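Local coordinates for uncharacterized protein (Leptotrichia buccalis, PDB 3T8K) that is of unknown function but folds as a stack of ankyrin-type helical hairpins and forms a disulfide-linked dimer, consistent with a role in protein-protein binding, at residues Val117-Lys120 with Asn121-Tyr125; Thr156-Glu159 with Phe160-Cys164. One frame throughout, in Å; residues are numbered along the deposited sequence.

In the fold
Contacts 1 and 2 are two local turns, separated in the chain by helix 129-140, that touch in the ankyrin-like stack, contact 1 in the segment between helices 90-102 and 129-140, contact 2 on helix 157-162. Their centres lie about 10 Å apart. Lys120 and Phe123 of contact 1 meet Phe160 and Val161 of contact 2: Lys120 CE sits 3.6 Å from Phe160 CG, within a cation-pi pair, and Phe123 CD2 lies 3.7 Å from Val161 CG2. Both also reach the second subunit, where Cys164 of contact 2 is joined to its counterpart by a disulfide and Asn124 of contact 1 packs on Cys164 of that subunit.

Contact 1: Val117-Lys120 with Asn121-Tyr125; sequences VVFK and NIFNY
Phe119 and Phe123 meet four residues apart on a tight turn of chain, where a type I beta turn from Val117 to Lys120 leads into a 3-10 segment. CE2 of Phe123 comes up to the edge of the Phe119 ring, near its plane, 3.8 Å from Phe119 CD1, while the two side chains run obliquely to each other. The first torsion of Phe119 (chi1 44°) sets CG between its own N and carbonyl carbon, with CB of Val117 over one face of the ring, toward the rim. Ile122 lays CG1 over the centre of one face of the Phe123 ring; the same atom lies 3.2 Å from Phe119 O. That carbonyl receives the N-H of Ile122 (N to O 3.0 Å), and Lys120 O receives that of Phe123 (N to O 3.2 Å), both i to i+3 bonds, as in a 3-10 helix.

The polar side is looser. Asn121 and Asn124 are partly exposed, and ND2 of Asn124 donates an almost straight bond of 3.1 Å to Asn121 OD1. A water bridges the backbone here, donating to Val118 O at 2.8 Å and accepting from Asn121 N at 2.9 Å. Asn121 ND2 donates to Phe83 O of helix 79-85, while Phe119 and Ile122 pack on Ile139 of helix 129-140. Apolar side chains thus face the neighbouring helices, and two amides and a water make hydrogen bonds along the polar edge of the turn.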
loop_
_atom_site.group_PDB
_atom_site.type_symbol
_atom_site.label_atom_id
_atom_site.label_comp_id
_atom_site.label_asym_id
_atom_site.label_seq_id
_atom_site.Cartn_x
_atom_site.Cartn_y
_atom_site.Cartn_z
ATOM N N VAL A 117 15.973 0.128 1.836
ATOM C CA VAL A 117 15.825 0.138 3.296
ATOM C C VAL A 117 14.344 0.017 3.643
ATOM O O VAL A 117 13.473 0.491 2.904
ATOM C CB VAL A 117 16.443 1.372 3.963
ATOM C CG1 VAL A 117 17.966 1.347 3.803
ATOM C CG2 VAL A 117 15.851 2.660 3.379
ATOM N N VAL A 118 14.053 -0.647 4.756
ATOM C CA VAL A 118 12.670 -1.035 5.029
ATOM C C VAL A 118 11.825 0.170 5.433
ATOM O O VAL A 118 10.595 0.140 5.318
ATOM C CB VAL A 118 12.602 -2.147 6.100
ATOM C CG1 VAL A 118 12.905 -1.580 7.478
ATOM C CG2 VAL A 118 11.250 -2.841 6.065
ATOM N N PHE A 119 12.502 1.231 5.874
ATOM C CA PHE A 119 11.852 2.474 6.297
ATOM C C PHE A 119 11.823 3.541 5.206
ATOM O O PHE A 119 11.528 4.702 5.477
ATOM C CB PHE A 119 12.536 3.054 7.547
ATOM C CG PHE A 119 14.030 3.021 7.485
ATOM C CD1 PHE A 119 14.743 4.076 6.937
ATOM C CD2 PHE A 119 14.723 1.915 7.955
ATOM C CE1 PHE A 119 16.125 4.030 6.871
ATOM C CE2 PHE A 119 16.095 1.860 7.889
ATOM C CZ PHE A 119 16.800 2.921 7.346
ATOM N N LYS A 120 12.092 3.156 3.964
ATOM C CA LYS A 120 12.213 4.171 2.912
ATOM C C LYS A 120 10.984 5.080 2.816
ATOM O O LYS A 120 11.109 6.278 2.541
ATOM C CB LYS A 120 12.492 3.531 1.560
ATOM C CG LYS A 120 12.467 4.531 0.417
ATOM C CD LYS A 120 13.140 3.964 -0.827
ATOM C CE LYS A 120 13.096 4.956 -1.970
ATOM N NZ LYS A 120 14.001 4.549 -3.077
ATOM N N ASN A 121 9.798 4.522 3.037
ATOM C CA ASN A 121 8.573 5.310 2.880
ATOM C C ASN A 121 8.450 6.461 3.883
ATOM O O ASN A 121 7.725 7.425 3.635
ATOM C CB ASN A 121 7.328 4.418 2.962
ATOM C CG ASN A 121 6.076 5.104 2.421
ATOM O OD1 ASN A 121 6.099 5.727 1.357
ATOM N ND2 ASN A 121 4.976 4.990 3.158
ATOM N N ILE A 122 9.143 6.385 5.017
ATOM C CA ILE A 122 8.945 7.436 6.017
ATOM C C ILE A 122 9.398 8.778 5.474
ATOM O O ILE A 122 8.956 9.834 5.932
ATOM C CB ILE A 122 9.618 7.122 7.371
ATOM C CG1 ILE A 122 11.138 7.299 7.294
ATOM C CG2 ILE A 122 9.219 5.727 7.846
ATOM C CD1 ILE A 122 11.829 7.131 8.629
ATOM N N PHE A 123 10.259 8.732 4.471
ATOM C CA PHE A 123 10.777 9.964 3.882
ATOM C C PHE A 123 9.763 10.559 2.914
ATOM O O PHE A 123 9.962 11.652 2.383
ATOM C CB PHE A 123 12.135 9.711 3.231
ATOM C CG PHE A 123 13.122 9.075 4.162
ATOM C CD1 PHE A 123 13.529 9.734 5.316
ATOM C CD2 PHE A 123 13.620 7.807 3.911
ATOM C CE1 PHE A 123 14.420 9.140 6.190
ATOM C CE2 PHE A 123 14.506 7.202 4.785
ATOM C CZ PHE A 123 14.917 7.875 5.920
ATOM N N ASN A 124 8.659 9.843 2.717
ATOM C CA ASN A 124 7.552 10.331 1.903
ATOM C C ASN A 124 6.450 10.945 2.746
ATOM O O ASN A 124 5.495 11.516 2.219
ATOM C CB ASN A 124 6.951 9.194 1.081
ATOM C CG ASN A 124 7.804 8.822 -0.097
ATOM O OD1 ASN A 124 8.375 9.688 -0.758
ATOM N ND2 ASN A 124 7.901 7.530 -0.370
ATOM N N TYR A 125 6.566 10.797 4.059
ATOM C CA TYR A 125 5.508 11.233 4.956
ATOM C C TYR A 125 5.262 12.730 4.843
ATOM O O TYR A 125 6.199 13.532 4.819
ATOM C CB TYR A 125 5.842 10.885 6.406
ATOM C CG TYR A 125 5.708 9.414 6.764
ATOM C CD1 TYR A 125 5.267 8.470 5.836
ATOM C CD2 TYR A 125 6.024 8.976 8.039
ATOM C CE1 TYR A 125 5.149 7.112 6.185
ATOM C CE2 TYR A 125 5.919 7.645 8.391
ATOM C CZ TYR A 125 5.478 6.718 7.467
ATOM O OH TYR A 125 5.377 5.402 7.851
HETATM O O HOH W 1 8.958 1.842 3.809
#

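Contact 2: Thr156-Glu159 with Phe160-Cys164; sequences TALE and FVKRC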
loop_
_atom_site.group_PDB
_atom_site.type_symbol
_atom_site.label_atom_id
_atom_site.label_comp_id
_atom_site.label_asym_id
_atom_site.label_seq_id
_atom_site.Cartn_x
_atom_site.Cartn_y
_atom_site.Cartn_z
ATOM N N THR A 156 20.940 4.583 -3.747
ATOM C CA THR A 156 21.081 4.259 -2.323
ATOM C C THR A 156 20.054 5.020 -1.493
ATOM O O THR A 156 19.409 5.951 -1.982
ATOM C CB THR A 156 22.496 4.615 -1.777
ATOM O OG1 THR A 156 22.697 6.033 -1.827
ATOM C CG2 THR A 156 23.585 3.923 -2.579
ATOM N N ALA A 157 19.916 4.645 -0.225
ATOM C CA ALA A 157 19.002 5.349 0.658
ATOM C C ALA A 157 19.447 6.799 0.837
ATOM O O ALA A 157 18.622 7.712 0.862
ATOM C CB ALA A 157 18.901 4.636 2.012
ATOM N N LEU A 158 20.754 7.016 0.964
ATOM C CA LEU A 158 21.259 8.371 1.128
ATOM C C LEU A 158 20.878 9.215 -0.091
ATOM O O LEU A 158 20.357 10.322 0.040
ATOM C CB LEU A 158 22.780 8.376 1.337
ATOM C CG LEU A 158 23.418 9.769 1.454
ATOM C CD1 LEU A 158 22.962 10.487 2.717
ATOM C CD2 LEU A 158 24.941 9.703 1.404
ATOM N N GLU A 159 21.127 8.674 -1.278
ATOM C CA GLU A 159 20.813 9.386 -2.512
ATOM C C GLU A 159 19.339 9.801 -2.594
ATOM O O GLU A 159 19.027 10.902 -3.055
ATOM C CB GLU A 159 21.257 8.560 -3.727
ATOM C CG GLU A 159 22.782 8.543 -3.898
ATOM C CD GLU A 159 23.311 7.363 -4.716
ATOM O OE1 GLU A 159 24.550 7.274 -4.872
ATOM O OE2 GLU A 159 22.505 6.529 -5.197
ATOM N N PHE A 160 18.444 8.928 -2.128
ATOM C CA PHE A 160 17.004 9.199 -2.113
ATOM C C PHE A 160 16.643 10.342 -1.175
ATOM O O PHE A 160 15.871 11.233 -1.524
ATOM C CB PHE A 160 16.224 7.936 -1.698
ATOM C CG PHE A 160 14.729 8.134 -1.595
ATOM C CD1 PHE A 160 13.959 8.378 -2.725
ATOM C CD2 PHE A 160 14.085 8.030 -0.364
ATOM C CE1 PHE A 160 12.577 8.544 -2.629
ATOM C CE2 PHE A 160 12.713 8.192 -0.256
ATOM C CZ PHE A 160 11.946 8.444 -1.387
ATOM N N VAL A 161 17.186 10.297 0.035
ATOM C CA VAL A 161 16.866 11.302 1.033
ATOM C C VAL A 161 17.390 12.672 0.604
ATOM O O VAL A 161 16.745 13.695 0.840
ATOM C CB VAL A 161 17.409 10.897 2.422
ATOM C CG1 VAL A 161 17.222 12.024 3.428
ATOM C CG2 VAL A 161 16.710 9.615 2.898
ATOM N N LYS A 162 18.547 12.684 -0.050
ATOM C CA LYS A 162 19.105 13.930 -0.591
ATOM C C LYS A 162 18.108 14.680 -1.483
ATOM O O LYS A 162 18.128 15.909 -1.552
ATOM C CB LYS A 162 20.398 13.648 -1.364
ATOM C CG LYS A 162 21.665 13.739 -0.528
ATOM C CD LYS A 162 22.891 13.265 -1.303
ATOM C CE LYS A 162 22.908 11.746 -1.424
ATOM N NZ LYS A 162 24.135 11.228 -2.094
ATOM N N ARG A 163 17.232 13.941 -2.158
ATOM C CA ARG A 163 16.316 14.543 -3.127
ATOM C C ARG A 163 14.885 14.711 -2.600
ATOM O O ARG A 163 13.990 15.113 -3.334
ATOM C CB ARG A 163 16.337 13.755 -4.441
ATOM C CG ARG A 163 17.369 14.266 -5.452
ATOM C CD ARG A 163 17.918 13.136 -6.313
ATOM N NE ARG A 163 16.902 12.128 -6.605
ATOM C CZ ARG A 163 17.133 10.998 -7.267
ATOM N NH1 ARG A 163 18.353 10.726 -7.717
ATOM N NH2 ARG A 163 16.140 10.141 -7.482
ATOM N N CYS A 164 14.673 14.386 -1.329
ATOM C CA CYS A 164 13.432 14.750 -0.661
ATOM C C CYS A 164 13.656 16.084 0.036
ATOM O O CYS A 164 14.766 16.598 0.060
ATOM C CB CYS A 164 13.020 13.681 0.344
ATOM S SG CYS A 164 12.558 12.123 -0.433
#
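Glu159 reaches back along the first turn of helix 157-162 while Lys162 folds over the same turn from the other end, so that the two side chains lie next to each other and point the same way. The end of Lys162 lies along the base of Glu159: Lys162 CE is 3.3 Å from Glu159 CA, and Lys162 NZ is 3.5 Å from Glu159 CG. The charged ends remain apart, with Glu159 OE1 4.9 Å from Lys162 NZ, too far for a salt bridge, so any attraction is probably a longer-range one. A bend at the third torsion of Lys162 (chi3 -75°) turns its tip back toward the start of the helix and lays CE 3.5 Å from CG of Leu158, whose side chain it crosses at a slant.

The carboxylate of Glu159 is engaged elsewhere. With CG beside its backbone N (chi1 -73°) and the chain extended beyond, OE2 accepts from Thr156 N at 2.9 Å, the donor standing 49° out of the carboxylate plane. Thr156 OG1 in turn accepts from Glu159 N at 3.1 Å, completing a capping box with Thr156 as N-cap. Behind it the regular helical bonds follow, among them Lys162 N to Leu158 O at 3.0 Å.

Leu158 also packs on Leu170 and Met173, joining helix 157-162 to helix 167-180. At the far end, Cys164 SG lies over one face of the Phe160 ring, toward its rim, and forms the disulfide with Cys164 of the second subunit. The reciprocal bonds of the box satisfy two N-H groups at the helix start, and the negative charge of Glu159 there would probably interact favourably with the helix dipole.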